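PDB 6F2P: paenibacillus xanthan lyase from Paenibacillus, which catalyses the eliminative cleavage of the terminal beta-D-mannosyl linkages in the side chains of the polysaccharide xanthan. Local coordinates for residues 440-445 with 505-510; 477-482 with 501-506; 825-830 with 849-854. All blocks are in the same frame, centred on the assembly; numbering follows the deposited sequence.

Interaction 1 (440-445 with 505-510); sequences VLQNTT and GIATET
Ile506 turns both branches of its side chain onto the 440-445 segment: CG2 lies against the Gln442 backbone, 3.6 Å from Gln442 O, while CD1 meets Thr444 CG2 tip to tip. Thr444 OG1 donates to Leu441 O from above that carbonyl's plane, which holds the side chain with its CG2 methyl against Ile506. At Ala507 the backbone takes over, its O accepting Gln442 N at 2.8 Å with the donor nearly in line with the C=O, and its CB touches the amide oxygen of Gln442. Thr508 and Leu441 then form a non-hydrogen-bonded antiparallel pair whose side chains share one face, Thr508 OG1 lying 3.6 Å from Leu441 CD2. This pairing joins strand 439-441, at the edge of a five-stranded antiparallel sheet of the super-sandwich domain, to strand 508-516, whose other edge pairs with strand 595-607. Glu509 pairs with Val440 through two backbone bonds, Val440 N to Glu509 O and Glu509 N to Val440 O, each 2.7 Å long. With CG anti to its own carbonyl carbon (chi1 -58°) and the chain extended beyond it, Glu509 carries its carboxylate across the Gln442 side chain, the amide and carboxylate planes 39° apart. Glu509 OE1 forms a salt bridge with Arg434, whereas a water that accepts Asn443 N lies 3.0 Å from Glu509 OE2 and may donate to it.

Interaction 2 (477-482 with 501-506); sequences GKSLTA and ASTDGI
Ser479 and Asp504 are brought together by their first torsions: OG of Ser479 sits between its backbone N and carbonyl carbon (chi1 66°), and CG of Asp504 lies anti to its carbonyl carbon (chi1 -57°), so that hydroxyl and carboxylate converge between the chains. Asp504 OD1 accepts Ser479 N at 2.9 Å on its syn lone pair, in a nearly straight bond. Asp504 OD2 takes the Ser479 hydroxyl at 2.7 Å from well above the carboxylate plane; the hydroxyl of Ser502 reaches OD2 over the same face, and Leu480 N adds a weak bond. Ser479 OG is itself gripped from the other segment, since it accepts Thr503 N at 2.7 Å, almost in line with the N-H, and Thr503 OG1 at 3.1 Å. This gathering of donors is likely to stabilise the negative charge of Asp504 and to hold its carboxylate against rotation. Lys478 NZ, 5.8 Å from Asp504 OD1, makes no direct bond to it but may add to the favourable field. Leu480 CD1 packs on Ser502 CB at 4.0 Å. Beyond this polar cluster Thr481 and Ala501 form a hydrogen-bonded antiparallel pair, Thr481 N to Ala501 O and Ala501 N to Thr481 O both spanning 3.0 Å. This pair lies at the open end of the beta hairpin of strands 481-488 and 493-501, and just beyond it the departing chain makes an ST turn, Ser502 OG accepting Asp504 N.

Interaction 3 (825-830 with 849-854); sequences IMKSTN and MFWTTS
Apolar packing begins where Ile825 CG1 meets Met849 SD at 3.8 Å, the two side chains crossing at about a right angle, and continues as Ile825 CG2 touches Trp851 CZ3. Two carbonyls lie at ring edges: Ile825 O is 3.5 Å from Trp851 CH2, and Thr829 O is 3.4 Å from Phe850 CE1. Lys827 instead passes over one face of the Trp851 ring in a CH-pi contact, CG 4.2 Å from the centroid of the five-membered ring. Lys827 is extended throughout (chi1 -177°), which carries it across the indole to the backbone that follows it. There NZ donates to Thr853 O at 3.0 Å and weakly to Thr852 O. Shortening this side chain to an alanine would probably leave Thr853 O without this donor and strip the methylene cover from part of the indole face. Trp851 NE1 is held separately by Glu855 O. A water bridges Ser828 N and Met849 O. The two loops, following strands 817-826 and 841-848, pack at one end of a calcium-bearing beta-sandwich, consistent with the fold of carbohydrate-binding modules.

Overall arrangement
Interactions 1 and 2 lie side by side in the super-sandwich domain, their centres about 8 Å apart, and share Gly505 and Ile506. Residues 501-510 carry the chain from strand 493-501 of the nine-stranded sheet to strand 508-516 of the five-stranded one, so the two contacts fix the two ends of this crossing. Leu441 links them directly, packing on Lys478, Leu480, Ser502 and Asp504. Interaction 3 follows much later in the sequence, in a separate calcium-bearing beta-sandwich, its centre about 61 Å from that of interaction 1 and about 54 Å from that of interaction 2. It touches neither: its nearest atoms are about 39 Å from interaction 2, in another part of this multidomain chain.

Interaction 1 (440-445 with 505-510)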
loop_
_atom_site.group_PDB
_atom_site.type_symbol
_atom_site.label_atom_id
_atom_site.label_comp_id
_atom_site.label_asym_id
_atom_site.label_seq_id
_atom_site.Cartn_x
_atom_site.Cartn_y
_atom_site.Cartn_z
ATOM N N VAL A 440 22.304 -2.176 -0.244
ATOM C CA VAL A 440 22.952 -0.858 -0.152
ATOM C C VAL A 440 24.325 -0.748 -0.833
ATOM O O VAL A 440 24.965 -1.763 -1.147
ATOM C CB VAL A 440 23.182 -0.452 1.320
ATOM C CG1 VAL A 440 21.865 -0.325 2.074
ATOM C CG2 VAL A 440 24.113 -1.452 1.998
ATOM N N LEU A 441 24.772 0.492 -1.050
ATOM C CA LEU A 441 26.165 0.759 -1.409
ATOM C C LEU A 441 26.967 0.718 -0.124
ATOM O O LEU A 441 26.584 1.349 0.865
ATOM C CB LEU A 441 26.317 2.139 -2.033
ATOM C CG LEU A 441 25.605 2.371 -3.358
ATOM C CD1 LEU A 441 25.751 3.832 -3.777
ATOM C CD2 LEU A 441 26.140 1.419 -4.436
ATOM N N GLN A 442 28.071 -0.024 -0.127
ATOM C CA GLN A 442 28.802 -0.293 1.108
ATOM C C GLN A 442 29.298 0.969 1.805
ATOM O O GLN A 442 29.942 1.827 1.182
ATOM C CB GLN A 442 29.977 -1.229 0.844
ATOM C CG GLN A 442 30.911 -1.366 2.022
ATOM C CD GLN A 442 31.989 -2.399 1.791
ATOM O OE1 GLN A 442 32.364 -2.671 0.650
ATOM N NE2 GLN A 442 32.487 -2.993 2.875
ATOM N N ASN A 443 28.986 1.062 3.099
ATOM C CA ASN A 443 29.432 2.154 3.963
ATOM C C ASN A 443 29.098 3.536 3.407
ATOM O O ASN A 443 29.958 4.407 3.305
ATOM C CB ASN A 443 30.929 2.030 4.233
ATOM C CG ASN A 443 31.396 2.918 5.372
ATOM O OD1 ASN A 443 31.162 2.618 6.545
ATOM N ND2 ASN A 443 32.072 4.009 5.032
ATOM N N THR A 444 27.843 3.728 3.034
ATOM C CA THR A 444 27.412 4.991 2.456
ATOM C C THR A 444 26.211 5.526 3.213
ATOM O O THR A 444 25.611 4.825 4.029
ATOM C CB THR A 444 27.039 4.841 0.967
ATOM O OG1 THR A 444 25.920 3.952 0.831
ATOM C CG2 THR A 444 28.219 4.298 0.181
ATOM N N THR A 445 25.873 6.780 2.947
ATOM C CA THR A 445 24.723 7.394 3.587
ATOM C C THR A 445 23.662 7.659 2.534
ATOM O O THR A 445 23.876 7.412 1.345
ATOM C CB THR A 445 25.088 8.721 4.282
ATOM O OG1 THR A 445 25.511 9.681 3.302
ATOM C CG2 THR A 445 26.192 8.504 5.316
ATOM N N GLY A 505 30.361 3.164 -8.430
ATOM C CA GLY A 505 31.745 2.825 -8.145
ATOM C C GLY A 505 32.016 2.320 -6.737
ATOM O O GLY A 505 33.146 2.396 -6.247
ATOM N N ILE A 506 30.988 1.792 -6.082
ATOM C CA ILE A 506 31.157 1.261 -4.736
ATOM C C ILE A 506 30.568 -0.134 -4.631
ATOM O O ILE A 506 29.484 -0.398 -5.159
ATOM C CB ILE A 506 30.484 2.175 -3.698
ATOM C CG1 ILE A 506 31.119 3.561 -3.723
ATOM C CG2 ILE A 506 30.564 1.579 -2.306
ATOM C CD1 ILE A 506 30.283 4.583 -3.037
ATOM N N ALA A 507 31.293 -1.025 -3.955
ATOM C CA ALA A 507 30.826 -2.385 -3.711
ATOM C C ALA A 507 29.397 -2.386 -3.162
ATOM O O ALA A 507 29.086 -1.686 -2.194
ATOM C CB ALA A 507 31.756 -3.095 -2.752
ATOM N N THR A 508 28.536 -3.174 -3.790
ATOM C CA THR A 508 27.128 -3.205 -3.436
ATOM C C THR A 508 26.820 -4.434 -2.574
ATOM O O THR A 508 27.305 -5.533 -2.841
ATOM C CB THR A 508 26.265 -3.164 -4.708
ATOM O OG1 THR A 508 26.596 -1.983 -5.452
ATOM C CG2 THR A 508 24.776 -3.145 -4.375
ATOM N N GLU A 509 26.028 -4.244 -1.525
ATOM C CA GLU A 509 25.788 -5.315 -0.563
ATOM C C GLU A 509 24.306 -5.542 -0.291
ATOM O O GLU A 509 23.496 -4.615 -0.360
ATOM C CB GLU A 509 26.488 -5.004 0.762
ATOM C CG GLU A 509 27.986 -4.813 0.657
ATOM C CD GLU A 509 28.631 -4.465 1.986
ATOM O OE1 GLU A 509 29.853 -4.697 2.131
ATOM O OE2 GLU A 509 27.923 -3.962 2.884
ATOM N N THR A 510 23.959 -6.786 0.018
ATOM C CA THR A 510 22.620 -7.110 0.497
ATOM C C THR A 510 22.745 -7.820 1.836
ATOM O O THR A 510 23.410 -8.854 1.932
ATOM C CB THR A 510 21.861 -8.004 -0.491
ATOM O OG1 THR A 510 21.437 -7.212 -1.612
ATOM C CG2 THR A 510 20.639 -8.646 0.184
HETATM O O HOH W 1 27.566 -1.224 4.171
#

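Interaction 2 (477-482 with 501-506)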
loop_
_atom_site.group_PDB
_atom_site.type_symbol
_atom_site.label_atom_id
_atom_site.label_comp_id
_atom_site.label_asym_id
_atom_site.label_seq_id
_atom_site.Cartn_x
_atom_site.Cartn_y
_atom_site.Cartn_z
ATOM N N GLY A 477 19.821 9.933 -4.453
ATOM C CA GLY A 477 21.171 10.452 -4.612
ATOM C C GLY A 477 22.163 9.423 -5.139
ATOM O O GLY A 477 23.349 9.713 -5.295
ATOM N N LYS A 478 21.682 8.217 -5.419
ATOM C CA LYS A 478 22.538 7.175 -5.963
ATOM C C LYS A 478 21.955 6.609 -7.251
ATOM O O LYS A 478 20.790 6.853 -7.577
ATOM C CB LYS A 478 22.738 6.064 -4.937
ATOM C CG LYS A 478 23.225 6.547 -3.562
ATOM C CD LYS A 478 24.560 7.244 -3.632
ATOM C CE LYS A 478 25.154 7.415 -2.229
ATOM N NZ LYS A 478 26.392 8.270 -2.229
ATOM N N SER A 479 22.764 5.869 -8.001
ATOM C CA SER A 479 22.244 5.214 -9.192
ATOM C C SER A 479 21.646 3.876 -8.781
ATOM O O SER A 479 20.781 3.333 -9.479
ATOM C CB SER A 479 23.337 4.999 -10.234
ATOM O OG SER A 479 24.313 4.083 -9.766
ATOM N N LEU A 480 22.119 3.364 -7.643
ATOM C CA LEU A 480 21.750 2.042 -7.151
ATOM C C LEU A 480 20.267 1.794 -7.282
ATOM O O LEU A 480 19.448 2.633 -6.910
ATOM C CB LEU A 480 22.178 1.843 -5.689
ATOM C CG LEU A 480 21.756 0.486 -5.107
ATOM C CD1 LEU A 480 22.318 -0.672 -5.929
ATOM C CD2 LEU A 480 22.142 0.325 -3.642
ATOM N N THR A 481 19.928 0.641 -7.840
ATOM C CA THR A 481 18.540 0.252 -7.983
ATOM C C THR A 481 18.441 -1.264 -7.881
ATOM O O THR A 481 19.405 -1.979 -8.169
ATOM C CB THR A 481 17.966 0.764 -9.313
ATOM O OG1 THR A 481 16.536 0.717 -9.278
ATOM C CG2 THR A 481 18.501 -0.055 -10.476
ATOM N N ALA A 482 17.291 -1.760 -7.441
ATOM C CA ALA A 482 17.120 -3.196 -7.266
ATOM C C ALA A 482 15.656 -3.592 -7.174
ATOM O O ALA A 482 14.806 -2.784 -6.794
ATOM C CB ALA A 482 17.849 -3.653 -6.030
ATOM N N ALA A 501 21.539 -3.080 -9.987
ATOM C CA ALA A 501 22.410 -2.324 -10.878
ATOM C C ALA A 501 22.878 -0.989 -10.272
ATOM O O ALA A 501 22.110 -0.268 -9.625
ATOM C CB ALA A 501 21.712 -2.090 -12.210
ATOM N N SER A 502 24.144 -0.664 -10.496
ATOM C CA SER A 502 24.711 0.565 -9.971
ATOM C C SER A 502 25.872 1.040 -10.832
ATOM O O SER A 502 26.577 0.234 -11.437
ATOM C CB SER A 502 25.179 0.355 -8.527
ATOM O OG SER A 502 26.014 1.418 -8.115
ATOM N N THR A 503 26.061 2.354 -10.888
ATOM C CA THR A 503 27.238 2.929 -11.521
ATOM C C THR A 503 27.948 3.860 -10.549
ATOM O O THR A 503 28.604 4.812 -10.964
ATOM C CB THR A 503 26.876 3.715 -12.788
ATOM O OG1 THR A 503 25.764 4.576 -12.517
ATOM C CG2 THR A 503 26.516 2.767 -13.916
ATOM N N ASP A 504 27.824 3.569 -9.254
ATOM C CA ASP A 504 28.316 4.469 -8.207
ATOM C C ASP A 504 29.764 4.181 -7.819
ATOM O O ASP A 504 30.326 4.860 -6.960
ATOM C CB ASP A 504 27.431 4.387 -6.950
ATOM C CG ASP A 504 25.975 4.693 -7.232
ATOM O OD1 ASP A 504 25.655 5.868 -7.496
ATOM O OD2 ASP A 504 25.138 3.765 -7.176
ATOM N N GLY A 505 30.361 3.164 -8.430
ATOM C CA GLY A 505 31.745 2.825 -8.145
ATOM C C GLY A 505 32.016 2.320 -6.737
ATOM O O GLY A 505 33.146 2.396 -6.247
ATOM N N ILE A 506 30.988 1.792 -6.082
ATOM C CA ILE A 506 31.157 1.261 -4.736
ATOM C C ILE A 506 30.568 -0.134 -4.631
ATOM O O ILE A 506 29.484 -0.398 -5.159
ATOM C CB ILE A 506 30.484 2.175 -3.698
ATOM C CG1 ILE A 506 31.119 3.561 -3.723
ATOM C CG2 ILE A 506 30.564 1.579 -2.306
ATOM C CD1 ILE A 506 30.283 4.583 -3.037
#

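Interaction 3 (825-830 with 849-854)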
loop_
_atom_site.group_PDB
_atom_site.type_symbol
_atom_site.label_atom_id
_atom_site.label_comp_id
_atom_site.label_asym_id
_atom_site.label_seq_id
_atom_site.Cartn_x
_atom_site.Cartn_y
_atom_site.Cartn_z
ATOM N N ILE A 825 -18.002 15.188 -30.650
ATOM C CA ILE A 825 -17.665 16.486 -30.098
ATOM C C ILE A 825 -18.889 17.403 -30.116
ATOM O O ILE A 825 -19.554 17.534 -31.149
ATOM C CB ILE A 825 -16.535 17.147 -30.923
ATOM C CG1 ILE A 825 -15.293 16.240 -30.984
ATOM C CG2 ILE A 825 -16.226 18.548 -30.398
ATOM C CD1 ILE A 825 -14.795 15.758 -29.636
ATOM N N MET A 826 -19.195 18.031 -28.981
ATOM C CA MET A 826 -20.274 19.013 -28.938
ATOM C C MET A 826 -19.767 20.368 -29.431
ATOM O O MET A 826 -18.593 20.714 -29.237
ATOM C CB MET A 826 -20.828 19.138 -27.524
ATOM C CG MET A 826 -21.276 17.826 -26.925
ATOM S SD MET A 826 -22.721 17.184 -27.773
ATOM C CE MET A 826 -21.997 15.777 -28.580
ATOM N N LYS A 827 -20.644 21.131 -30.079
ATOM C CA LYS A 827 -20.269 22.452 -30.568
ATOM C C LYS A 827 -20.007 23.394 -29.399
ATOM O O LYS A 827 -20.754 23.416 -28.417
ATOM C CB LYS A 827 -21.356 23.038 -31.477
ATOM C CG LYS A 827 -21.006 24.401 -32.082
ATOM C CD LYS A 827 -22.158 24.949 -32.917
ATOM C CE LYS A 827 -21.888 26.369 -33.396
ATOM N NZ LYS A 827 -23.097 26.925 -34.068
ATOM N N SER A 828 -18.939 24.168 -29.515
ATOM C CA SER A 828 -18.578 25.137 -28.499
ATOM C C SER A 828 -17.827 26.254 -29.197
ATOM O O SER A 828 -16.983 25.995 -30.055
ATOM C CB SER A 828 -17.700 24.478 -27.431
ATOM O OG SER A 828 -17.160 25.421 -26.519
ATOM N N THR A 829 -18.132 27.497 -28.841
ATOM C CA THR A 829 -17.469 28.635 -29.468
ATOM C C THR A 829 -15.994 28.674 -29.066
ATOM O O THR A 829 -15.191 29.395 -29.663
ATOM C CB THR A 829 -18.174 29.966 -29.129
ATOM O OG1 THR A 829 -18.381 30.053 -27.715
ATOM C CG2 THR A 829 -19.528 30.044 -29.830
ATOM N N ASN A 830 -15.656 27.880 -28.050
ATOM C CA ASN A 830 -14.282 27.689 -27.609
ATOM C C ASN A 830 -13.848 26.259 -27.904
ATOM O O ASN A 830 -13.983 25.381 -27.053
ATOM C CB ASN A 830 -14.180 27.957 -26.109
ATOM C CG ASN A 830 -12.750 28.152 -25.639
ATOM O OD1 ASN A 830 -11.804 27.661 -26.258
ATOM N ND2 ASN A 830 -12.587 28.875 -24.531
ATOM N N MET A 849 -11.405 21.189 -34.212
ATOM C CA MET A 849 -12.702 20.881 -33.624
ATOM C C MET A 849 -13.638 22.087 -33.578
ATOM O O MET A 849 -14.697 22.027 -32.955
ATOM C CB MET A 849 -12.513 20.337 -32.209
ATOM C CG MET A 849 -11.520 19.196 -32.094
ATOM S SD MET A 849 -12.256 17.690 -32.710
ATOM C CE MET A 849 -11.149 16.437 -32.084
ATOM N N PHE A 850 -13.253 23.182 -34.223
ATOM C CA PHE A 850 -14.120 24.357 -34.264
ATOM C C PHE A 850 -15.045 24.381 -35.491
ATOM O O PHE A 850 -14.657 23.970 -36.587
ATOM C CB PHE A 850 -13.296 25.649 -34.204
ATOM C CG PHE A 850 -14.133 26.901 -34.195
ATOM C CD1 PHE A 850 -14.662 27.387 -33.007
ATOM C CD2 PHE A 850 -14.396 27.589 -35.372
ATOM C CE1 PHE A 850 -15.439 28.537 -32.988
ATOM C CE2 PHE A 850 -15.175 28.733 -35.363
ATOM C CZ PHE A 850 -15.698 29.211 -34.167
ATOM N N TRP A 851 -16.269 24.861 -35.288
ATOM C CA TRP A 851 -17.167 25.166 -36.400
ATOM C C TRP A 851 -18.292 26.145 -36.027
ATOM O O TRP A 851 -18.654 26.290 -34.855
ATOM C CB TRP A 851 -17.734 23.894 -37.044
ATOM C CG TRP A 851 -18.765 23.172 -36.234
ATOM C CD1 TRP A 851 -20.122 23.300 -36.325
ATOM C CD2 TRP A 851 -18.522 22.194 -35.224
ATOM N NE1 TRP A 851 -20.740 22.460 -35.430
ATOM C CE2 TRP A 851 -19.778 21.768 -34.741
ATOM C CE3 TRP A 851 -17.363 21.636 -34.678
ATOM C CZ2 TRP A 851 -19.907 20.813 -33.740
ATOM C CZ3 TRP A 851 -17.492 20.689 -33.687
ATOM C CH2 TRP A 851 -18.755 20.286 -33.224
ATOM N N THR A 852 -18.831 26.806 -37.047
ATOM C CA THR A 852 -19.822 27.865 -36.883
ATOM C C THR A 852 -21.181 27.447 -37.433
ATOM O O THR A 852 -22.209 28.055 -37.111
ATOM C CB THR A 852 -19.382 29.134 -37.625
ATOM O OG1 THR A 852 -18.881 28.769 -38.920
ATOM C CG2 THR A 852 -18.286 29.853 -36.857
ATOM N N THR A 853 -21.178 26.409 -38.268
ATOM C CA THR A 853 -22.400 25.928 -38.898
ATOM C C THR A 853 -23.447 25.460 -37.872
ATOM O O THR A 853 -23.188 25.441 -36.666
ATOM C CB THR A 853 -22.110 24.836 -39.957
ATOM O OG1 THR A 853 -21.404 23.746 -39.355
ATOM C CG2 THR A 853 -21.258 25.405 -41.074
ATOM N N SER A 854 -24.624 25.088 -38.366
ATOM C CA SER A 854 -25.805 24.889 -37.526
ATOM C C SER A 854 -25.703 23.759 -36.493
ATOM O O SER A 854 -26.158 23.918 -35.356
ATOM C CB SER A 854 -27.040 24.669 -38.409
ATOM O OG SER A 854 -26.877 25.283 -39.679
HETATM O O HOH W 2 -17.183 23.428 -31.962
#